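Local coordinates for carbonic anhydrase (Porphyridium purpureum, PDB 1DDZ), which probably catalyses the reversible hydration of carbon dioxide to hydrogencarbonate and a proton, as a zinc-dependent carbonic anhydrase of the beta class, at residues N229-D243 / A254-D268. Sequence-based numbering, arbitrary orientation.
Sequences NSSDDISKFYRTKSD and APLVQVTKGGESELD
Two arms of the loop between strand 222-227 and helix 266-279 run side by side, and at one end they meet at a helix start, where Ser265 and Asp268 form a capping box. There Leu267 N donates to Ser231 O (2.9 Å), while Ser231 N reaches Glu266 OE1 (3.1 Å) from above the carboxylate plane. Water 1 bridges Asp232 OD1 and Asp268 OD1, which probably eases the crowding of two like charges.

Midway, Phe237 is sandwiched: Gly263 CA sits 3.6 Å from the ring centroid in a CH-pi contact, and Lys236 CG lies over the opposite face. With CG anti to its carbonyl carbon (chi1 -56°), the ring lies over Gly263, where a CB would clash. Replacing Phe237 by alanine would strip the ring from Gly263 CA and is likely to open a gap between the two arms. Farther along, Val259 N bonds to Phe237 O (2.8 Å) and Val257 N to Tyr238 O (2.9 Å), while Leu256 CD2 packs on Tyr238 CB.

The loop leaves strand 222-227 and enters helix 266-279; Leu267 packs on helix 172-193, and Arg239 makes a salt bridge to Asp142 of the second subunit.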
ATOM      1  N   ASN A 229      20.937 -14.555   9.722  1.00 15.83           N
ATOM      2  CA  ASN A 229      19.764 -15.387   9.877  1.00 13.80           C
ATOM      3  C   ASN A 229      19.263 -15.227  11.317  1.00 16.95           C
ATOM      4  O   ASN A 229      19.927 -15.664  12.232  1.00 19.49           O
ATOM      5  CB  ASN A 229      20.120 -16.858   9.584  1.00 13.38           C
ATOM      6  CG  ASN A 229      18.907 -17.775   9.634  1.00 17.31           C
ATOM      7  OD1 ASN A 229      18.037 -17.625  10.495  1.00 17.57           O
ATOM      8  ND2 ASN A 229      18.832 -18.715   8.705  1.00 19.05           N
ATOM      9  N   SER A 230      18.135 -14.551  11.518  1.00 15.62           N
ATOM     10  CA  SER A 230      17.577 -14.379  12.857  1.00 15.11           C
ATOM     11  C   SER A 230      16.079 -14.540  12.788  1.00 14.17           C
ATOM     12  O   SER A 230      15.424 -13.729  12.137  1.00 16.12           O
ATOM     13  CB  SER A 230      17.853 -12.976  13.422  1.00 13.10           C
ATOM     14  OG  SER A 230      19.232 -12.675  13.496  1.00 23.81           O
ATOM     15  N   SER A 231      15.542 -15.556  13.463  1.00 12.49           N
ATOM     16  CA  SER A 231      14.102 -15.777  13.489  1.00 12.60           C
ATOM     17  C   SER A 231      13.451 -14.611  14.192  1.00 16.61           C
ATOM     18  O   SER A 231      13.973 -14.083  15.185  1.00 18.18           O
ATOM     19  CB  SER A 231      13.728 -17.054  14.238  1.00 12.33           C
ATOM     20  OG  SER A 231      12.327 -17.092  14.491  1.00 18.96           O
ATOM     21  N   ASP A 232      12.317 -14.187  13.662  1.00 16.98           N
ATOM     22  CA  ASP A 232      11.585 -13.087  14.241  1.00 15.03           C
ATOM     23  C   ASP A 232      10.379 -13.664  14.961  1.00 16.19           C
ATOM     24  O   ASP A 232       9.537 -12.931  15.432  1.00 15.95           O
ATOM     25  CB  ASP A 232      11.160 -12.089  13.167  1.00 15.15           C
ATOM     26  CG  ASP A 232      10.646 -10.801  13.755  1.00 17.15           C
ATOM     27  OD1 ASP A 232      11.123 -10.444  14.829  1.00 24.38           O
ATOM     28  OD2 ASP A 232       9.768 -10.145  13.162  1.00 25.13           O
ATOM     29  N   ASP A 233      10.391 -14.971  15.172  1.00 14.51           N
ATOM     30  CA  ASP A 233       9.301 -15.660  15.841  1.00 15.55           C
ATOM     31  C   ASP A 233       9.111 -15.367  17.330  1.00 17.33           C
ATOM     32  O   ASP A 233      10.071 -15.342  18.098  1.00 15.10           O
ATOM     33  CB  ASP A 233       9.490 -17.157  15.691  1.00 18.30           C
ATOM     34  CG  ASP A 233       8.370 -17.937  16.326  1.00 25.30           C
ATOM     35  OD1 ASP A 233       7.250 -17.845  15.802  1.00 29.75           O
ATOM     36  OD2 ASP A 233       8.586 -18.604  17.361  1.00 29.72           O
ATOM     37  N   ILE A 234       7.863 -15.147  17.738  1.00 15.87           N
ATOM     38  CA  ILE A 234       7.546 -14.934  19.143  1.00 16.07           C
ATOM     39  C   ILE A 234       6.391 -15.829  19.544  1.00 15.56           C
ATOM     40  O   ILE A 234       5.976 -15.801  20.690  1.00 19.04           O
ATOM     41  CB  ILE A 234       7.160 -13.475  19.500  1.00 13.42           C
ATOM     42  CG1 ILE A 234       5.915 -13.048  18.732  1.00 17.51           C
ATOM     43  CG2 ILE A 234       8.334 -12.536  19.310  1.00 12.17           C
ATOM     44  CD1 ILE A 234       5.276 -11.778  19.274  1.00 16.06           C
ATOM     45  N   SER A 235       5.865 -16.634  18.623  1.00 16.28           N
ATOM     46  CA  SER A 235       4.750 -17.522  18.959  1.00 19.15           C
ATOM     47  C   SER A 235       5.143 -18.559  20.016  1.00 18.29           C
ATOM     48  O   SER A 235       4.296 -19.099  20.722  1.00 18.83           O
ATOM     49  CB  SER A 235       4.211 -18.231  17.724  1.00 20.62           C
ATOM     50  OG  SER A 235       5.257 -18.825  17.012  1.00 22.13           O
ATOM     51  N   LYS A 236       6.441 -18.830  20.106  1.00 19.62           N
ATOM     52  CA  LYS A 236       6.981 -19.765  21.089  1.00 21.99           C
ATOM     53  C   LYS A 236       6.761 -19.266  22.520  1.00 24.19           C
ATOM     54  O   LYS A 236       6.824 -20.044  23.470  1.00 28.74           O
ATOM     55  CB  LYS A 236       8.477 -19.965  20.856  1.00 21.25           C
ATOM     56  CG  LYS A 236       9.280 -18.671  20.862  1.00 20.57           C
ATOM     57  CD  LYS A 236      10.770 -18.939  20.658  1.00 17.63           C
ATOM     58  CE  LYS A 236      11.575 -17.666  20.646  1.00 20.46           C
ATOM     59  NZ  LYS A 236      13.023 -17.935  20.453  1.00 21.77           N
ATOM     60  N   PHE A 237       6.563 -17.959  22.673  1.00 23.75           N
ATOM     61  CA  PHE A 237       6.312 -17.372  23.982  1.00 21.45           C
ATOM     62  C   PHE A 237       4.827 -17.381  24.297  1.00 22.40           C
ATOM     63  O   PHE A 237       4.454 -17.117  25.434  1.00 23.63           O
ATOM     64  CB  PHE A 237       6.769 -15.913  24.031  1.00 19.67           C
ATOM     65  CG  PHE A 237       8.211 -15.707  23.681  1.00 19.42           C
ATOM     66  CD1 PHE A 237       8.568 -14.904  22.606  1.00 18.05           C
ATOM     67  CD2 PHE A 237       9.214 -16.293  24.430  1.00 19.82           C
ATOM     68  CE1 PHE A 237       9.902 -14.678  22.286  1.00 16.55           C
ATOM     69  CE2 PHE A 237      10.563 -16.074  24.116  1.00 22.76           C
ATOM     70  CZ  PHE A 237      10.901 -15.261  23.033  1.00 17.65           C
ATOM     71  N   TYR A 238       3.981 -17.678  23.310  1.00 22.88           N
ATOM     72  CA  TYR A 238       2.534 -17.641  23.523  1.00 22.85           C
ATOM     73  C   TYR A 238       1.751 -18.866  23.170  1.00 25.24           C
ATOM     74  O   TYR A 238       0.561 -18.921  23.437  1.00 24.96           O
ATOM     75  CB  TYR A 238       1.924 -16.486  22.749  1.00 18.86           C
ATOM     76  CG  TYR A 238       2.497 -15.174  23.165  1.00 21.60           C
ATOM     77  CD1 TYR A 238       3.552 -14.587  22.446  1.00 20.05           C
ATOM     78  CD2 TYR A 238       2.040 -14.538  24.320  1.00 18.90           C
ATOM     79  CE1 TYR A 238       4.148 -13.389  22.886  1.00 18.60           C
ATOM     80  CE2 TYR A 238       2.617 -13.356  24.758  1.00 16.61           C
ATOM     81  CZ  TYR A 238       3.666 -12.786  24.049  1.00 17.21           C
ATOM     82  OH  TYR A 238       4.161 -11.626  24.595  1.00 21.76           O
ATOM     83  N   ARG A 239       2.376 -19.824  22.516  1.00 29.29           N
ATOM     84  CA  ARG A 239       1.641 -21.003  22.131  1.00 35.72           C
ATOM     85  C   ARG A 239       2.304 -22.237  22.703  1.00 40.25           C
ATOM     86  O   ARG A 239       3.533 -22.373  22.667  1.00 40.27           O
ATOM     87  CB  ARG A 239       1.565 -21.092  20.595  1.00 35.99           C
ATOM     88  CG  ARG A 239       0.145 -21.249  20.015  1.00 37.75           C
ATOM     89  CD  ARG A 239      -0.704 -20.006  20.223  1.00 35.95           C
ATOM     90  NE  ARG A 239      -2.088 -20.191  19.803  1.00 39.33           N
ATOM     91  CZ  ARG A 239      -2.710 -19.405  18.927  1.00 45.51           C
ATOM     92  NH1 ARG A 239      -2.071 -18.388  18.373  1.00 46.94           N
ATOM     93  NH2 ARG A 239      -3.981 -19.621  18.607  1.00 51.47           N
ATOM     94  N   THR A 240       1.500 -23.099  23.312  1.00 45.54           N
ATOM     95  CA  THR A 240       2.014 -24.347  23.840  1.00 50.95           C
ATOM     96  C   THR A 240       2.299 -25.200  22.594  1.00 53.43           C
ATOM     97  O   THR A 240       1.626 -25.047  21.573  1.00 55.94           O
ATOM     98  CB  THR A 240       0.966 -25.038  24.716  1.00 51.50           C
ATOM     99  OG1 THR A 240       0.399 -24.084  25.625  1.00 54.36           O
ATOM    100  CG2 THR A 240       1.631 -26.136  25.522  1.00 53.56           C
ATOM    101  N   LYS A 241       3.277 -26.097  22.667  1.00 57.11           N
ATOM    102  CA  LYS A 241       3.639 -26.950  21.526  1.00 62.00           C
ATOM    103  C   LYS A 241       2.462 -27.660  20.842  1.00 61.11           C
ATOM    104  O   LYS A 241       2.495 -27.935  19.644  1.00 59.93           O
ATOM    105  CB  LYS A 241       4.677 -27.977  21.962  1.00 68.19           C
ATOM    106  CG  LYS A 241       5.554 -28.485  20.829  1.00 78.28           C
ATOM    107  CD  LYS A 241       6.235 -27.328  20.083  1.00 85.39           C
ATOM    108  CE  LYS A 241       7.542 -27.772  19.427  1.00 91.74           C
ATOM    109  NZ  LYS A 241       7.403 -29.045  18.654  1.00 97.46           N
ATOM    110  N   SER A 242       1.430 -27.955  21.622  1.00 62.77           N
ATOM    111  CA  SER A 242       0.226 -28.607  21.121  1.00 63.46           C
ATOM    112  C   SER A 242      -0.639 -27.617  20.326  1.00 63.28           C
ATOM    113  O   SER A 242      -1.095 -27.913  19.212  1.00 65.25           O
ATOM    114  CB  SER A 242      -0.565 -29.183  22.307  1.00 66.00           C
ATOM    115  OG  SER A 242      -0.595 -28.268  23.404  1.00 69.47           O
ATOM    116  N   ASP A 243      -0.804 -26.413  20.880  1.00 61.62           N
ATOM    117  CA  ASP A 243      -1.601 -25.370  20.249  1.00 59.76           C
ATOM    118  C   ASP A 243      -0.886 -24.718  19.073  1.00 55.89           C
ATOM    119  O   ASP A 243      -1.517 -24.062  18.247  1.00 56.44           O
ATOM    120  CB  ASP A 243      -2.030 -24.323  21.280  1.00 63.78           C
ATOM    121  CG  ASP A 243      -3.035 -24.875  22.285  1.00 68.41           C
ATOM    122  OD1 ASP A 243      -3.959 -25.615  21.866  1.00 69.01           O
ATOM    123  OD2 ASP A 243      -2.897 -24.579  23.493  1.00 72.75           O
ATOM    124  N   ALA A 254      -7.582 -21.322  19.207  1.00 51.11           N
ATOM    125  CA  ALA A 254      -6.659 -21.937  20.161  1.00 50.45           C
ATOM    126  C   ALA A 254      -6.210 -20.831  21.127  1.00 51.20           C
ATOM    127  O   ALA A 254      -5.905 -19.717  20.713  1.00 50.49           O
ATOM    128  CB  ALA A 254      -5.463 -22.539  19.440  1.00 50.12           C
ATOM    129  N   PRO A 255      -6.125 -21.145  22.425  1.00 50.28           N
ATOM    130  CA  PRO A 255      -5.722 -20.170  23.445  1.00 48.03           C
ATOM    131  C   PRO A 255      -4.308 -19.586  23.366  1.00 48.01           C
ATOM    132  O   PRO A 255      -3.384 -20.203  22.823  1.00 46.00           O
ATOM    133  CB  PRO A 255      -5.903 -20.964  24.735  1.00 48.29           C
ATOM    134  CG  PRO A 255      -5.483 -22.351  24.313  1.00 48.18           C
ATOM    135  CD  PRO A 255      -6.221 -22.500  23.001  1.00 49.47           C
ATOM    136  N   LEU A 256      -4.162 -18.372  23.893  1.00 47.00           N
ATOM    137  CA  LEU A 256      -2.862 -17.724  23.969  1.00 46.68           C
ATOM    138  C   LEU A 256      -2.398 -17.917  25.405  1.00 46.98           C
ATOM    139  O   LEU A 256      -3.033 -17.434  26.348  1.00 45.50           O
ATOM    140  CB  LEU A 256      -2.927 -16.233  23.637  1.00 44.42           C
ATOM    141  CG  LEU A 256      -2.716 -15.863  22.170  1.00 43.13           C
ATOM    142  CD1 LEU A 256      -2.497 -14.374  22.079  1.00 43.19           C
ATOM    143  CD2 LEU A 256      -1.516 -16.589  21.603  1.00 35.84           C
ATOM    144  N   VAL A 257      -1.330 -18.687  25.562  1.00 46.17           N
ATOM    145  CA  VAL A 257      -0.748 -18.996  26.859  1.00 47.52           C
ATOM    146  C   VAL A 257       0.591 -18.273  26.996  1.00 47.02           C
ATOM    147  O   VAL A 257       1.525 -18.533  26.237  1.00 47.89           O
ATOM    148  CB  VAL A 257      -0.526 -20.528  26.996  1.00 48.59           C
ATOM    149  CG1 VAL A 257       0.149 -20.862  28.304  1.00 47.93           C
ATOM    150  CG2 VAL A 257      -1.848 -21.261  26.887  1.00 48.48           C
ATOM    151  N   GLN A 258       0.686 -17.372  27.971  1.00 45.99           N
ATOM    152  CA  GLN A 258       1.912 -16.607  28.212  1.00 46.26           C
ATOM    153  C   GLN A 258       3.008 -17.531  28.787  1.00 49.44           C
ATOM    154  O   GLN A 258       3.176 -17.643  30.013  1.00 49.17           O
ATOM    155  CB  GLN A 258       1.604 -15.454  29.176  1.00 45.75           C
ATOM    156  CG  GLN A 258       2.688 -14.400  29.336  1.00 47.77           C
ATOM    157  CD  GLN A 258       2.324 -13.357  30.385  1.00 49.34           C
ATOM    158  OE1 GLN A 258       1.806 -13.692  31.450  1.00 49.28           O
ATOM    159  NE2 GLN A 258       2.599 -12.090  30.092  1.00 50.92           N
ATOM    160  N   VAL A 259       3.725 -18.212  27.892  1.00 51.15           N
ATOM    161  CA  VAL A 259       4.800 -19.141  28.264  1.00 52.56           C
ATOM    162  C   VAL A 259       5.895 -18.425  29.052  1.00 53.75           C
ATOM    163  O   VAL A 259       6.459 -18.977  29.993  1.00 54.12           O
ATOM    164  CB  VAL A 259       5.413 -19.826  27.008  1.00 50.20           C
ATOM    165  CG1 VAL A 259       6.630 -20.644  27.377  1.00 50.52           C
ATOM    166  CG2 VAL A 259       4.387 -20.722  26.345  1.00 51.90           C
ATOM    167  N   THR A 260       6.210 -17.206  28.635  1.00 54.14           N
ATOM    168  CA  THR A 260       7.210 -16.385  29.306  1.00 54.55           C
ATOM    169  C   THR A 260       6.763 -14.940  29.170  1.00 52.72           C
ATOM    170  O   THR A 260       6.076 -14.591  28.217  1.00 50.03           O
ATOM    171  CB  THR A 260       8.670 -16.633  28.785  1.00 57.19           C
ATOM    172  OG1 THR A 260       9.429 -15.410  28.805  1.00 59.69           O
ATOM    173  CG2 THR A 260       8.678 -17.237  27.393  1.00 58.26           C
ATOM    174  N   LYS A 261       7.122 -14.135  30.170  1.00 52.46           N
ATOM    175  CA  LYS A 261       6.732 -12.727  30.252  1.00 53.27           C
ATOM    176  C   LYS A 261       7.108 -11.753  29.133  1.00 53.25           C
ATOM    177  O   LYS A 261       6.247 -11.342  28.345  1.00 57.21           O
ATOM    178  CB  LYS A 261       7.160 -12.134  31.601  1.00 53.19           C
ATOM    179  CG  LYS A 261       6.005 -11.645  32.467  1.00 52.84           C
ATOM    180  CD  LYS A 261       5.056 -12.783  32.798  1.00 55.97           C
ATOM    181  CE  LYS A 261       4.093 -12.411  33.920  1.00 58.58           C
ATOM    182  NZ  LYS A 261       3.125 -13.522  34.220  1.00 58.04           N
ATOM    183  N   GLY A 262       8.360 -11.309  29.119  1.00 48.76           N
ATOM    184  CA  GLY A 262       8.762 -10.355  28.107  1.00 44.53           C
ATOM    185  C   GLY A 262       9.705 -10.912  27.070  1.00 43.57           C
ATOM    186  O   GLY A 262      10.803 -10.381  26.885  1.00 45.30           O
ATOM    187  N   GLY A 263       9.286 -11.964  26.376  1.00 39.98           N
ATOM    188  CA  GLY A 263      10.152 -12.542  25.371  1.00 37.40           C
ATOM    189  C   GLY A 263      10.350 -11.672  24.131  1.00 35.54           C
ATOM    190  O   GLY A 263       9.439 -10.958  23.675  1.00 37.03           O
ATOM    191  N   GLU A 264      11.554 -11.725  23.580  1.00 33.08           N
ATOM    192  CA  GLU A 264      11.880 -10.997  22.370  1.00 29.74           C
ATOM    193  C   GLU A 264      12.458 -12.056  21.436  1.00 27.33           C
ATOM    194  O   GLU A 264      13.013 -13.047  21.888  1.00 32.31           O
ATOM    195  CB  GLU A 264      12.863  -9.849  22.647  1.00 31.29           C
ATOM    196  CG  GLU A 264      14.255 -10.220  23.162  1.00 35.68           C
ATOM    197  CD  GLU A 264      15.197  -9.007  23.234  1.00 42.97           C
ATOM    198  OE1 GLU A 264      16.363  -9.173  23.658  1.00 49.07           O
ATOM    199  OE2 GLU A 264      14.784  -7.880  22.860  1.00 44.60           O
ATOM    200  N   SER A 265      12.223 -11.908  20.145  1.00 21.58           N
ATOM    201  CA  SER A 265      12.702 -12.894  19.193  1.00 20.04           C
ATOM    202  C   SER A 265      14.202 -12.755  18.960  1.00 18.60           C
ATOM    203  O   SER A 265      14.812 -11.782  19.415  1.00 19.14           O
ATOM    204  CB  SER A 265      11.956 -12.678  17.888  1.00 18.59           C
ATOM    205  OG  SER A 265      12.154 -11.340  17.469  1.00 18.44           O
ATOM    206  N   GLU A 266      14.770 -13.660  18.167  1.00 17.98           N
ATOM    207  CA  GLU A 266      16.189 -13.585  17.847  1.00 16.40           C
ATOM    208  C   GLU A 266      16.446 -12.291  17.110  1.00 15.07           C
ATOM    209  O   GLU A 266      17.476 -11.672  17.295  1.00 17.72           O
ATOM    210  CB  GLU A 266      16.630 -14.726  16.918  1.00 19.48           C
ATOM    211  CG  GLU A 266      16.550 -16.143  17.471  1.00 26.16           C
ATOM    212  CD  GLU A 266      16.919 -17.223  16.417  1.00 33.51           C
ATOM    213  OE1 GLU A 266      17.542 -16.895  15.375  1.00 25.93           O
ATOM    214  OE2 GLU A 266      16.571 -18.415  16.629  1.00 33.97           O
ATOM    215  N   LEU A 267      15.511 -11.881  16.255  1.00 11.20           N
ATOM    216  CA  LEU A 267      15.703 -10.665  15.473  1.00 11.11           C
ATOM    217  C   LEU A 267      15.767  -9.452  16.368  1.00  7.89           C
ATOM    218  O   LEU A 267      16.579  -8.552  16.157  1.00 12.35           O
ATOM    219  CB  LEU A 267      14.572 -10.480  14.462  1.00 12.80           C
ATOM    220  CG  LEU A 267      14.869  -9.954  13.047  1.00 14.40           C
ATOM    221  CD1 LEU A 267      13.658  -9.168  12.534  1.00  7.57           C
ATOM    222  CD2 LEU A 267      16.115  -9.090  12.995  1.00  9.87           C
ATOM    223  N   ASP A 268      14.877  -9.401  17.347  1.00 11.68           N
ATOM    224  CA  ASP A 268      14.850  -8.281  18.290  1.00 16.74           C
ATOM    225  C   ASP A 268      16.229  -8.105  18.941  1.00 15.13           C
ATOM    226  O   ASP A 268      16.791  -7.016  18.956  1.00 17.03           O
ATOM    227  CB  ASP A 268      13.780  -8.516  19.379  1.00 17.43           C
ATOM    228  CG  ASP A 268      12.344  -8.337  18.865  1.00 20.11           C
ATOM    229  OD1 ASP A 268      12.086  -7.456  18.020  1.00 23.22           O
ATOM    230  OD2 ASP A 268      11.448  -9.067  19.331  1.00 26.21           O
TER
HETATM  231  O   HOH W   1      11.792  -8.085  15.344  1.00 13.60           O
HETATM  232  O   HOH W   2      12.764 -15.598  17.741  1.00 28.88           O
HETATM  233  O   HOH W   3      13.754 -18.751  17.581  1.00 45.66           O
HETATM  234  O   HOH W   4      14.229 -15.832  21.606  1.00 48.30           O
HETATM  235  O   HOH W   5       6.707 -13.215  26.180  1.00 36.46           O
HETATM  236  O   HOH W   6      -1.323 -22.099  23.642  1.00 39.74           O